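Triosephosphate isomerase (Toxoplasma gondii, PDB 5UPR) probably catalyses the interconversion of D-glyceraldehyde 3-phosphate and dihydroxyacetone phosphate in glycolysis and gluconeogenesis, working as a homodimer of TIM barrels. Local coordinates at residues D30-A35 / D58-P63; V37-V42 / P63-A68; V67-S72 / P96-G101; S229-L234 / V255-A260. All blocks are in the same frame, centred on the assembly; numbering follows the deposited sequence.

Interaction 1: D30-A35 / D58-P63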
loop_
_atom_site.group_PDB
_atom_site.type_symbol
_atom_site.label_atom_id
_atom_site.label_comp_id
_atom_site.label_asym_id
_atom_site.label_seq_id
_atom_site.Cartn_x
_atom_site.Cartn_y
_atom_site.Cartn_z
ATOM N N ASP A 30 22.400 8.610 -1.245
ATOM C CA ASP A 30 23.751 9.206 -1.330
ATOM C C ASP A 30 23.837 10.519 -0.509
ATOM O O ASP A 30 24.821 10.774 0.167
ATOM C CB ASP A 30 24.133 9.519 -2.770
ATOM C CG ASP A 30 24.352 8.236 -3.647
ATOM O OD1 ASP A 30 24.366 7.097 -3.120
ATOM O OD2 ASP A 30 24.450 8.354 -4.883
HETATM N N MSE A 31 22.801 11.347 -0.557
HETATM C CA MSE A 31 22.766 12.566 0.268
HETATM C C MSE A 31 22.831 12.209 1.731
HETATM O O MSE A 31 23.551 12.854 2.474
HETATM C CB MSE A 31 21.466 13.335 0.042
HETATM C CG MSE A 31 21.354 14.639 0.818
HETATM SE SE MSE A 31 19.472 15.149 0.740
HETATM C CE MSE A 31 18.907 13.854 2.066
ATOM N N LEU A 32 22.090 11.190 2.164
ATOM C CA LEU A 32 22.054 10.843 3.595
ATOM C C LEU A 32 23.408 10.247 4.038
ATOM O O LEU A 32 23.902 10.576 5.135
ATOM C CB LEU A 32 20.914 9.878 3.883
ATOM C CG LEU A 32 19.485 10.463 3.727
ATOM C CD1 LEU A 32 18.492 9.334 3.602
ATOM C CD2 LEU A 32 19.098 11.424 4.881
ATOM N N ASN A 33 24.007 9.409 3.160
ATOM C CA ASN A 33 25.309 8.794 3.440
ATOM C C ASN A 33 26.474 9.805 3.492
ATOM O O ASN A 33 27.393 9.614 4.263
ATOM C CB ASN A 33 25.661 7.707 2.403
ATOM C CG ASN A 33 24.855 6.425 2.583
ATOM O OD1 ASN A 33 24.336 6.140 3.656
ATOM N ND2 ASN A 33 24.786 5.639 1.547
ATOM N N SER A 34 26.448 10.844 2.672
ATOM C CA SER A 34 27.531 11.828 2.633
ATOM C C SER A 34 27.232 13.081 3.472
ATOM O O SER A 34 28.036 13.974 3.476
ATOM C CB SER A 34 27.769 12.329 1.210
ATOM O OG SER A 34 27.677 11.403 0.178
ATOM N N ALA A 35 26.082 13.163 4.156
ATOM C CA ALA A 35 25.693 14.442 4.796
ATOM C C ALA A 35 26.772 14.803 5.786
ATOM O O ALA A 35 27.142 13.969 6.606
ATOM C CB ALA A 35 24.366 14.317 5.522
ATOM N N ASP A 58 19.433 -1.686 1.356
ATOM C CA ASP A 58 20.690 -2.220 0.839
ATOM C C ASP A 58 21.835 -1.246 0.728
ATOM O O ASP A 58 22.993 -1.685 0.808
ATOM C CB ASP A 58 20.494 -2.794 -0.568
ATOM C CG ASP A 58 19.608 -4.048 -0.576
ATOM O OD1 ASP A 58 19.090 -4.481 0.512
ATOM O OD2 ASP A 58 19.393 -4.559 -1.682
ATOM N N SER A 59 21.559 0.039 0.475
ATOM C CA SER A 59 22.606 1.029 0.222
ATOM C C SER A 59 22.822 2.053 1.344
ATOM O O SER A 59 23.840 2.759 1.343
ATOM C CB SER A 59 22.367 1.741 -1.114
ATOM O OG SER A 59 21.064 2.279 -1.155
ATOM N N LEU A 60 21.928 2.132 2.313
ATOM C CA LEU A 60 22.086 3.106 3.386
ATOM C C LEU A 60 23.158 2.618 4.331
ATOM O O LEU A 60 23.175 1.460 4.686
ATOM C CB LEU A 60 20.734 3.349 4.047
ATOM C CG LEU A 60 20.383 4.516 4.943
ATOM C CD1 LEU A 60 20.534 5.847 4.255
ATOM C CD2 LEU A 60 18.936 4.304 5.357
ATOM N N ARG A 61 24.096 3.502 4.676
ATOM C CA ARG A 61 25.372 3.202 5.395
ATOM C C ARG A 61 25.516 4.152 6.608
ATOM O O ARG A 61 26.638 4.505 6.996
ATOM C CB ARG A 61 26.650 3.502 4.534
ATOM C CG ARG A 61 26.960 2.552 3.388
ATOM C CD ARG A 61 27.351 3.351 2.157
ATOM N NE ARG A 61 28.592 4.135 2.352
ATOM C CZ ARG A 61 28.888 5.290 1.729
ATOM N NH1 ARG A 61 28.034 5.856 0.862
ATOM N NH2 ARG A 61 30.038 5.922 1.976
ATOM N N GLN A 62 24.400 4.576 7.163
ATOM C CA GLN A 62 24.329 5.389 8.365
ATOM C C GLN A 62 23.447 4.503 9.232
ATOM O O GLN A 62 22.301 4.316 8.859
ATOM C CB GLN A 62 23.656 6.705 8.017
ATOM C CG GLN A 62 24.609 7.603 7.292
ATOM C CD GLN A 62 25.052 8.795 8.092
ATOM O OE1 GLN A 62 24.870 8.873 9.299
ATOM N NE2 GLN A 62 25.581 9.785 7.375
ATOM N N PRO A 63 24.010 3.863 10.305
ATOM C CA PRO A 63 23.125 3.120 11.238
ATOM C C PRO A 63 22.061 4.019 11.872
ATOM O O PRO A 63 20.918 3.582 12.103
ATOM C CB PRO A 63 24.078 2.581 12.305
ATOM C CG PRO A 63 25.500 2.876 11.846
ATOM C CD PRO A 63 25.436 3.548 10.497
HETATM O O HOH W 1 27.700 8.341 -0.265
#
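The amide oxygen of Asn33 takes the shortest direct hydrogen bond between the segments, from the neighbouring loop: Arg61 N donates to Asn33 OD1 at 2.8 Å, tilted about 29° from the carbonyl plane. The other half of the same amide gives instead of accepting, with Asn33 ND2 bonded to Ser59 O at 3.0 Å and the acceptor lying close to the amide plane. Two bonds from one flat group to the backbone on each side of Leu60 fix the rotation of the amide, just where the chain leaves helix 53-59. The Asn33 side chain crosses that of Arg61 at about a right angle, the amide and guanidinium planes turned 68° apart. Bends at chi2 and chi3 fold the arginine back past the asparagine, bringing its NH1 within 3.4 Å of Asn33 CB. A water at the guanidinium edge accepts from Arg61 NH1 and donates to Ser34 OG, whose own proton goes to Asp30 O one helical turn back. Gln62 reaches in alongside, its NE2 2.9 Å from Leu32 O. On the inner side Leu32 CB meets Leu60 CD1 at 4.1 Å, while Leu60 also packs on Val65 and Val67 of strand 65-69. A side-chain amide bonded to the backbone at the end of the next helix thus ties together outer helices 22-34 and 53-59 of the TIM barrel.

Interaction 2: V37-V42 / P63-A68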
loop_
_atom_site.group_PDB
_atom_site.type_symbol
_atom_site.label_atom_id
_atom_site.label_comp_id
_atom_site.label_asym_id
_atom_site.label_seq_id
_atom_site.Cartn_x
_atom_site.Cartn_y
_atom_site.Cartn_z
ATOM N N VAL A 37 26.920 16.441 8.462
ATOM C CA VAL A 37 26.324 16.874 9.692
ATOM C C VAL A 37 26.268 15.569 10.469
ATOM O O VAL A 37 26.064 14.502 9.866
ATOM C CB VAL A 37 24.906 17.450 9.397
ATOM C CG1 VAL A 37 23.932 17.430 10.593
ATOM C CG2 VAL A 37 25.046 18.843 8.771
ATOM N N SER A 38 26.527 15.640 11.765
ATOM C CA SER A 38 26.439 14.431 12.588
ATOM C C SER A 38 24.985 14.195 12.910
ATOM O O SER A 38 24.278 15.135 13.181
ATOM C CB SER A 38 27.263 14.522 13.865
ATOM O OG SER A 38 27.136 13.299 14.567
ATOM N N PHE A 39 24.540 12.952 12.837
ATOM C CA PHE A 39 23.205 12.565 13.255
ATOM C C PHE A 39 23.276 11.924 14.642
ATOM O O PHE A 39 22.301 11.284 15.071
ATOM C CB PHE A 39 22.568 11.538 12.275
ATOM C CG PHE A 39 22.445 11.998 10.825
ATOM C CD1 PHE A 39 22.790 13.277 10.372
ATOM C CD2 PHE A 39 21.917 11.135 9.925
ATOM C CE1 PHE A 39 22.651 13.629 9.051
ATOM C CE2 PHE A 39 21.795 11.452 8.579
ATOM C CZ PHE A 39 22.175 12.696 8.135
ATOM N N GLU A 40 24.365 12.079 15.387
ATOM C CA GLU A 40 24.500 11.376 16.688
ATOM C C GLU A 40 23.366 11.676 17.700
ATOM O O GLU A 40 22.910 10.769 18.389
ATOM C CB GLU A 40 25.868 11.634 17.329
ATOM C CG GLU A 40 27.017 10.888 16.675
ATOM C CD GLU A 40 27.088 9.416 17.057
ATOM O OE1 GLU A 40 28.165 9.012 17.537
ATOM O OE2 GLU A 40 26.093 8.655 16.883
ATOM N N GLN A 41 22.904 12.917 17.761
ATOM C CA GLN A 41 21.933 13.322 18.747
ATOM C C GLN A 41 20.441 13.176 18.331
ATOM O O GLN A 41 19.556 13.541 19.080
ATOM C CB GLN A 41 22.175 14.800 19.089
ATOM C CG GLN A 41 23.588 15.192 19.445
ATOM C CD GLN A 41 23.556 16.484 20.262
ATOM O OE1 GLN A 41 23.163 16.444 21.430
ATOM N NE2 GLN A 41 23.909 17.638 19.645
ATOM N N VAL A 42 20.187 12.635 17.137
ATOM C CA VAL A 42 18.880 12.648 16.502
ATOM C C VAL A 42 18.593 11.267 15.902
ATOM O O VAL A 42 19.430 10.698 15.189
ATOM C CB VAL A 42 18.879 13.722 15.398
ATOM C CG1 VAL A 42 17.554 13.732 14.669
ATOM C CG2 VAL A 42 19.177 15.116 15.979
ATOM N N PRO A 63 24.010 3.863 10.305
ATOM C CA PRO A 63 23.125 3.120 11.238
ATOM C C PRO A 63 22.061 4.019 11.872
ATOM O O PRO A 63 20.918 3.582 12.103
ATOM C CB PRO A 63 24.078 2.581 12.305
ATOM C CG PRO A 63 25.500 2.876 11.846
ATOM C CD PRO A 63 25.436 3.548 10.497
ATOM N N ARG A 64 22.435 5.271 12.098
ATOM C CA ARG A 64 21.528 6.237 12.693
ATOM C C ARG A 64 20.317 6.601 11.856
ATOM O O ARG A 64 19.403 7.202 12.415
ATOM C CB ARG A 64 22.256 7.543 13.063
ATOM C CG ARG A 64 23.363 7.425 14.086
ATOM C CD ARG A 64 22.827 7.053 15.452
ATOM N NE ARG A 64 23.870 7.112 16.485
ATOM C CZ ARG A 64 23.788 6.560 17.709
ATOM N NH1 ARG A 64 22.713 5.874 18.108
ATOM N NH2 ARG A 64 24.790 6.675 18.548
ATOM N N VAL A 65 20.319 6.299 10.552
ATOM C CA VAL A 65 19.095 6.438 9.719
ATOM C C VAL A 65 18.385 5.094 9.580
ATOM O O VAL A 65 18.991 4.112 9.207
ATOM C CB VAL A 65 19.361 7.023 8.323
ATOM C CG1 VAL A 65 18.052 7.245 7.585
ATOM C CG2 VAL A 65 20.138 8.346 8.456
ATOM N N GLN A 66 17.110 5.064 9.907
ATOM C CA GLN A 66 16.289 3.880 9.816
ATOM C C GLN A 66 15.223 4.103 8.759
ATOM O O GLN A 66 14.915 5.223 8.397
ATOM C CB GLN A 66 15.679 3.605 11.176
ATOM C CG GLN A 66 16.684 3.251 12.269
ATOM C CD GLN A 66 16.012 2.683 13.473
ATOM O OE1 GLN A 66 15.342 3.382 14.183
ATOM N NE2 GLN A 66 16.135 1.380 13.666
ATOM N N VAL A 67 14.641 3.002 8.293
ATOM C CA VAL A 67 13.629 3.077 7.220
ATOM C C VAL A 67 12.242 2.805 7.786
ATOM O O VAL A 67 12.093 2.111 8.793
ATOM C CB VAL A 67 13.928 2.174 6.036
ATOM C CG1 VAL A 67 15.344 2.410 5.560
ATOM C CG2 VAL A 67 13.822 0.708 6.436
ATOM N N ALA A 68 11.239 3.362 7.134
ATOM C CA ALA A 68 9.826 3.183 7.468
ATOM C C ALA A 68 8.963 2.882 6.254
ATOM O O ALA A 68 9.253 3.381 5.171
ATOM C CB ALA A 68 9.272 4.433 8.112
#
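Phe39 and Val65 form the apolar half of a contact in the TIM barrel, between the loop leading from helix 22-34 into strand 42-47 and the start of strand 65-69, the next strand of the barrel. The phenyl ring is approached at its rim: Val65 CG2 lies near the ring plane, 3.5 Å from Phe39 CE2, so the valine methyl meets an edge. Val65 sets CG1 anti to its backbone N (chi1 -175°), which leaves CG2 as the branch that reaches the ring. Val44 and Ile258 also touch the phenylalanine, tying the loop to strand 42-47 and helix 253-260. The backbone makes a type I turn from Phe39 to Val42, overlapped at its start by an ST turn in which Ser38 OG accepts from Glu40 N at 3.1 Å.

The polar half lies on the exposed side. Glu40 starts out away from Arg64, but a bend at chi2 (-77°) swings its carboxylate back across the gap; Arg64 bends at its own chi2 and then runs extended to the guanidinium. The two groups meet with their planes 50° apart. Arg64 is poorly ordered, so the details of this salt bridge are less certain than those of the buried ring. Glu40 O lies over one guanidinium face, offset toward its rim, and is hydrogen-bonded by Arg9. The grip is side-on and converges on a single oxygen: Arg64 NE and Arg64 NH2 both donate to Glu40 OE2, at 2.7 and 2.9 Å.

Interaction 3: V67-S72 / P96-G101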
loop_
_atom_site.group_PDB
_atom_site.type_symbol
_atom_site.label_atom_id
_atom_site.label_comp_id
_atom_site.label_asym_id
_atom_site.label_seq_id
_atom_site.Cartn_x
_atom_site.Cartn_y
_atom_site.Cartn_z
ATOM N N VAL A 67 14.641 3.002 8.293
ATOM C CA VAL A 67 13.629 3.077 7.220
ATOM C C VAL A 67 12.242 2.805 7.786
ATOM O O VAL A 67 12.093 2.111 8.793
ATOM C CB VAL A 67 13.928 2.174 6.036
ATOM C CG1 VAL A 67 15.344 2.410 5.560
ATOM C CG2 VAL A 67 13.822 0.708 6.436
ATOM N N ALA A 68 11.239 3.362 7.134
ATOM C CA ALA A 68 9.826 3.183 7.468
ATOM C C ALA A 68 8.963 2.882 6.254
ATOM O O ALA A 68 9.253 3.381 5.171
ATOM C CB ALA A 68 9.272 4.433 8.112
ATOM N N ALA A 69 7.858 2.165 6.451
ATOM C CA ALA A 69 6.815 2.170 5.456
ATOM C C ALA A 69 5.861 3.318 5.751
ATOM O O ALA A 69 5.723 3.739 6.902
ATOM C CB ALA A 69 6.058 0.805 5.470
ATOM N N GLN A 70 5.132 3.773 4.717
ATOM C CA GLN A 70 4.155 4.883 4.821
ATOM C C GLN A 70 2.755 4.478 5.310
ATOM O O GLN A 70 1.885 5.381 5.444
ATOM C CB GLN A 70 4.037 5.575 3.445
ATOM C CG GLN A 70 5.292 6.329 3.006
ATOM C CD GLN A 70 5.167 6.957 1.604
ATOM O OE1 GLN A 70 4.020 7.151 1.083
ATOM N NE2 GLN A 70 6.323 7.309 0.997
ATOM N N ASP A 71 2.530 3.164 5.537
ATOM C CA ASP A 71 1.230 2.638 5.984
ATOM C C ASP A 71 1.508 1.206 6.361
ATOM O O ASP A 71 2.575 0.655 6.034
ATOM C CB ASP A 71 0.209 2.678 4.850
ATOM C CG ASP A 71 -1.229 2.291 5.260
ATOM O OD1 ASP A 71 -1.651 2.420 6.427
ATOM O OD2 ASP A 71 -1.942 1.787 4.346
ATOM N N SER A 72 0.556 0.623 7.091
ATOM C CA SER A 72 0.633 -0.776 7.526
ATOM C C SER A 72 -0.801 -1.302 7.690
ATOM O O SER A 72 -1.655 -0.535 8.115
ATOM C CB SER A 72 1.346 -0.708 8.882
ATOM O OG SER A 72 1.663 -1.952 9.248
ATOM N N PRO A 96 11.981 -1.172 10.609
ATOM C CA PRO A 96 11.608 -0.996 12.035
ATOM C C PRO A 96 10.464 -0.027 12.310
ATOM O O PRO A 96 9.904 -0.117 13.402
ATOM C CB PRO A 96 12.895 -0.507 12.697
ATOM C CG PRO A 96 13.738 0.030 11.568
ATOM C CD PRO A 96 13.283 -0.565 10.280
ATOM N N TRP A 97 10.068 0.820 11.340
ATOM C CA TRP A 97 9.095 1.863 11.567
ATOM C C TRP A 97 7.971 1.833 10.553
ATOM O O TRP A 97 8.171 1.454 9.404
ATOM C CB TRP A 97 9.730 3.270 11.502
ATOM C CG TRP A 97 10.585 3.583 12.660
ATOM C CD1 TRP A 97 11.891 3.303 12.767
ATOM C CD2 TRP A 97 10.226 4.267 13.868
ATOM N NE1 TRP A 97 12.382 3.733 13.956
ATOM C CE2 TRP A 97 11.381 4.295 14.683
ATOM C CE3 TRP A 97 9.039 4.812 14.361
ATOM C CZ2 TRP A 97 11.405 4.854 15.948
ATOM C CZ3 TRP A 97 9.039 5.371 15.648
ATOM C CH2 TRP A 97 10.211 5.398 16.406
ATOM N N VAL A 98 6.810 2.320 10.982
ATOM C CA VAL A 98 5.708 2.628 10.097
ATOM C C VAL A 98 5.073 3.993 10.443
ATOM O O VAL A 98 5.011 4.352 11.624
ATOM C CB VAL A 98 4.599 1.570 10.140
ATOM C CG1 VAL A 98 5.151 0.303 9.511
ATOM C CG2 VAL A 98 4.037 1.307 11.536
ATOM N N VAL A 99 4.581 4.679 9.409
ATOM C CA VAL A 99 3.749 5.867 9.555
ATOM C C VAL A 99 2.302 5.452 9.500
ATOM O O VAL A 99 1.893 4.738 8.551
ATOM C CB VAL A 99 4.032 6.868 8.424
ATOM C CG1 VAL A 99 3.164 8.122 8.568
ATOM C CG2 VAL A 99 5.571 7.227 8.353
ATOM N N LEU A 100 1.504 5.853 10.511
ATOM C CA LEU A 100 0.070 5.488 10.540
ATOM C C LEU A 100 -0.795 6.684 10.805
ATOM O O LEU A 100 -0.415 7.596 11.589
ATOM C CB LEU A 100 -0.139 4.433 11.627
ATOM C CG LEU A 100 0.362 3.026 11.255
ATOM C CD1 LEU A 100 0.111 2.017 12.371
ATOM C CD2 LEU A 100 -0.336 2.539 9.993
ATOM N N GLY A 101 -1.963 6.692 10.206
ATOM C CA GLY A 101 -2.895 7.781 10.332
ATOM C C GLY A 101 -2.584 9.147 9.760
ATOM O O GLY A 101 -3.158 10.138 10.187
HETATM O O HOH W 2 -2.229 4.756 7.830
#
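The 67-69 part of strand 65-69 and strand 97-100 run parallel, their directions 40° apart, and two backbone bonds join them, Ala69 N to Trp97 O at 3.1 Å and Val99 N to Ala69 O at 2.9 Å. Ala69 thus serves the neighbouring strand with both its N-H and its carbonyl. The carbonyls of Trp97 and Ala69 each receive a CA-H...O contact as well, from Ala68 and Val98.

Side chains alternate between the two faces. On one, Ala68 CB packs against Trp97 CB at 3.6 Å, after which the indole swings away from strand 65-69; its NE1 bonds Gln66, and its ring meets Phe11 edge to face. On the other, the small Ala69 lies beside Val98, whose CG1 also touches Ser72 CB at 4.0 Å. Val98 holds CG1 anti to its carbonyl carbon (chi1 -69°), pointing that methyl toward the serine. Leu100 CD2 wedges in beyond it, 3.8 Å from both Ser72 CB and Asp71 OD1, and packs over Ser72 N, which finds no hydrogen-bond partner in the model. At the N-terminal end of the strands Pro96 CD lies 3.3 Å from Val67 O.

Past the strand ends the contact turns polar. A water lies between Asp71 OD1 and Gly101 N, accepting from the latter; its proton to the carboxylate is less certain. Asp71 is further paired with Lys123 and Arg105, while Gln70 reaches Gly83 of the second subunit. Those two cations should stabilise the ionised form of Asp71. The chemistry therefore divides along the strands: backbone bonds and apolar side chains hold the barrel wall, and the loop beyond it carries the charges and the dimer contact.

Interaction 4: S229-L234 / V255-A260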
loop_
_atom_site.group_PDB
_atom_site.type_symbol
_atom_site.label_atom_id
_atom_site.label_comp_id
_atom_site.label_asym_id
_atom_site.label_seq_id
_atom_site.Cartn_x
_atom_site.Cartn_y
_atom_site.Cartn_z
ATOM N N SER A 229 14.590 26.752 7.082
ATOM C CA SER A 229 14.535 28.155 7.478
ATOM C C SER A 229 13.545 28.450 8.634
ATOM O O SER A 229 13.639 29.510 9.246
ATOM C CB SER A 229 14.186 29.003 6.238
ATOM O OG SER A 229 12.852 28.718 5.805
ATOM N N ASN A 230 12.613 27.539 8.937
ATOM C CA ASN A 230 11.693 27.708 10.093
ATOM C C ASN A 230 11.887 26.720 11.283
ATOM O O ASN A 230 11.255 26.882 12.352
ATOM C CB ASN A 230 10.211 27.780 9.652
ATOM C CG ASN A 230 9.692 26.492 9.025
ATOM O OD1 ASN A 230 10.068 25.390 9.431
ATOM N ND2 ASN A 230 8.816 26.635 7.988
ATOM N N ALA A 231 12.719 25.687 11.107
ATOM C CA ALA A 231 12.820 24.594 12.082
ATOM C C ALA A 231 13.471 24.967 13.387
ATOM O O ALA A 231 13.019 24.545 14.455
ATOM C CB ALA A 231 13.576 23.397 11.448
ATOM N N LYS A 232 14.528 25.784 13.332
ATOM C CA LYS A 232 15.198 26.159 14.595
ATOM C C LYS A 232 14.270 26.890 15.544
ATOM O O LYS A 232 14.251 26.594 16.687
ATOM C CB LYS A 232 16.443 26.995 14.351
ATOM C CG LYS A 232 17.599 26.190 13.819
ATOM C CD LYS A 232 18.837 27.088 13.678
ATOM C CE LYS A 232 20.147 26.323 13.880
ATOM N NZ LYS A 232 20.098 25.280 14.976
ATOM N N GLU A 233 13.483 27.834 15.053
ATOM C CA GLU A 233 12.541 28.554 15.897
ATOM C C GLU A 233 11.477 27.583 16.456
ATOM O O GLU A 233 11.177 27.596 17.655
ATOM C CB GLU A 233 11.885 29.688 15.113
ATOM C CG GLU A 233 11.002 30.605 15.959
ATOM C CD GLU A 233 10.063 31.487 15.119
ATOM O OE1 GLU A 233 10.083 31.477 13.864
ATOM O OE2 GLU A 233 9.303 32.249 15.702
ATOM N N LEU A 234 10.954 26.720 15.604
ATOM C CA LEU A 234 9.979 25.716 16.072
ATOM C C LEU A 234 10.488 24.836 17.204
ATOM O O LEU A 234 9.785 24.615 18.190
ATOM C CB LEU A 234 9.489 24.856 14.893
ATOM C CG LEU A 234 8.410 25.513 14.023
ATOM C CD1 LEU A 234 8.375 24.759 12.713
ATOM C CD2 LEU A 234 7.097 25.346 14.731
ATOM N N VAL A 255 18.526 17.782 5.322
ATOM C CA VAL A 255 19.711 17.749 6.196
ATOM C C VAL A 255 19.760 19.006 7.109
ATOM O O VAL A 255 20.160 18.898 8.275
ATOM C CB VAL A 255 20.999 17.583 5.365
ATOM C CG1 VAL A 255 22.254 17.655 6.239
ATOM C CG2 VAL A 255 20.991 16.264 4.620
ATOM N N SER A 256 19.368 20.166 6.603
ATOM C CA SER A 256 19.237 21.357 7.469
ATOM C C SER A 256 18.216 21.164 8.582
ATOM O O SER A 256 18.411 21.687 9.662
ATOM C CB SER A 256 18.834 22.610 6.713
ATOM O OG SER A 256 19.548 22.726 5.506
ATOM N N ILE A 257 17.120 20.438 8.316
ATOM C CA ILE A 257 16.088 20.245 9.333
ATOM C C ILE A 257 16.616 19.328 10.420
ATOM O O ILE A 257 16.411 19.613 11.587
ATOM C CB ILE A 257 14.763 19.751 8.744
ATOM C CG1 ILE A 257 14.153 20.802 7.827
ATOM C CG2 ILE A 257 13.753 19.398 9.850
ATOM C CD1 ILE A 257 13.106 20.286 6.828
ATOM N N ILE A 258 17.330 18.263 10.039
ATOM C CA ILE A 258 17.967 17.363 10.998
ATOM C C ILE A 258 18.892 18.146 11.912
ATOM O O ILE A 258 18.839 18.013 13.138
ATOM C CB ILE A 258 18.780 16.218 10.300
ATOM C CG1 ILE A 258 17.855 15.249 9.566
ATOM C CG2 ILE A 258 19.687 15.480 11.294
ATOM C CD1 ILE A 258 18.570 14.384 8.525
ATOM N N ASP A 259 19.724 18.982 11.309
ATOM C CA ASP A 259 20.620 19.852 12.079
ATOM C C ASP A 259 19.901 20.797 13.068
ATOM O O ASP A 259 20.390 21.075 14.108
ATOM C CB ASP A 259 21.493 20.626 11.122
ATOM C CG ASP A 259 22.768 21.092 11.782
ATOM O OD1 ASP A 259 23.476 20.287 12.464
ATOM O OD2 ASP A 259 23.055 22.279 11.611
ATOM N N ALA A 260 18.720 21.268 12.721
ATOM C CA ALA A 260 17.900 22.095 13.634
ATOM C C ALA A 260 17.362 21.367 14.866
ATOM O O ALA A 260 17.123 22.001 15.869
ATOM C CB ALA A 260 16.738 22.726 12.899
HETATM O O HOH W 3 17.937 24.003 17.114
#
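Ala231 and Ala260 bring two outer helices of the barrel together through their methyl groups, CB to CB at 3.5 Å. The segments run nearly parallel, 13° apart, with their axes 8.5 Å from each other, a spacing that the small alanine side chains make possible. On the barrel side Ala231 CB also meets Ile257 CG2 at 4.3 Å. Both residues rest on Phe243 of strand 242-245, so this half of the contact is buried between the helices and the barrel wall.

The outward half is looser. Lys232 lays its aliphatic stem over Ala260, CG lying 3.7 Å from Ala260 CB. Farther out the chain bends at chi3 and chi4, turning the ammonium group toward helix 253-260. No direct hydrogen bond crosses between the segments. A water lies between Ala260 O and Lys232 NZ, but too close to the carbonyl to be trusted, and its bond from the lysine is weak. Asp259 OD2 stands 5.4 Å from Lys232 NZ without touching it, and the carboxylate has its salt bridge with Lys262. Close fit therefore comes from methyl groups and dispersion; the lysine adds its aliphatic stem and, at its charged end, probably a diffuse attraction to Asp259.

Interactions 1 and 2 lie side by side, their segments alternating in the chain; their centres are about 9 Å apart, they share Pro63, and Leu60 CD2 packs on Val65 CG1 at 3.8 Å. Interaction 3 continues along strand 65-69 through Val67 and Ala68, its centre about 17 Å from that of interaction 2. It ends at the C-terminal ends of the strands, where TIM barrels carry their active site, whereas interactions 1 and 2 lie toward the N-terminal end of strand 65-69. Interaction 4 touches interaction 2, Phe39 CD1 to Ile258 CG2 at 3.9 Å, and interaction 1, Ala35 CB to Val255 CG2 at 4.0 Å. Interaction 3 alone among the four reaches the second subunit.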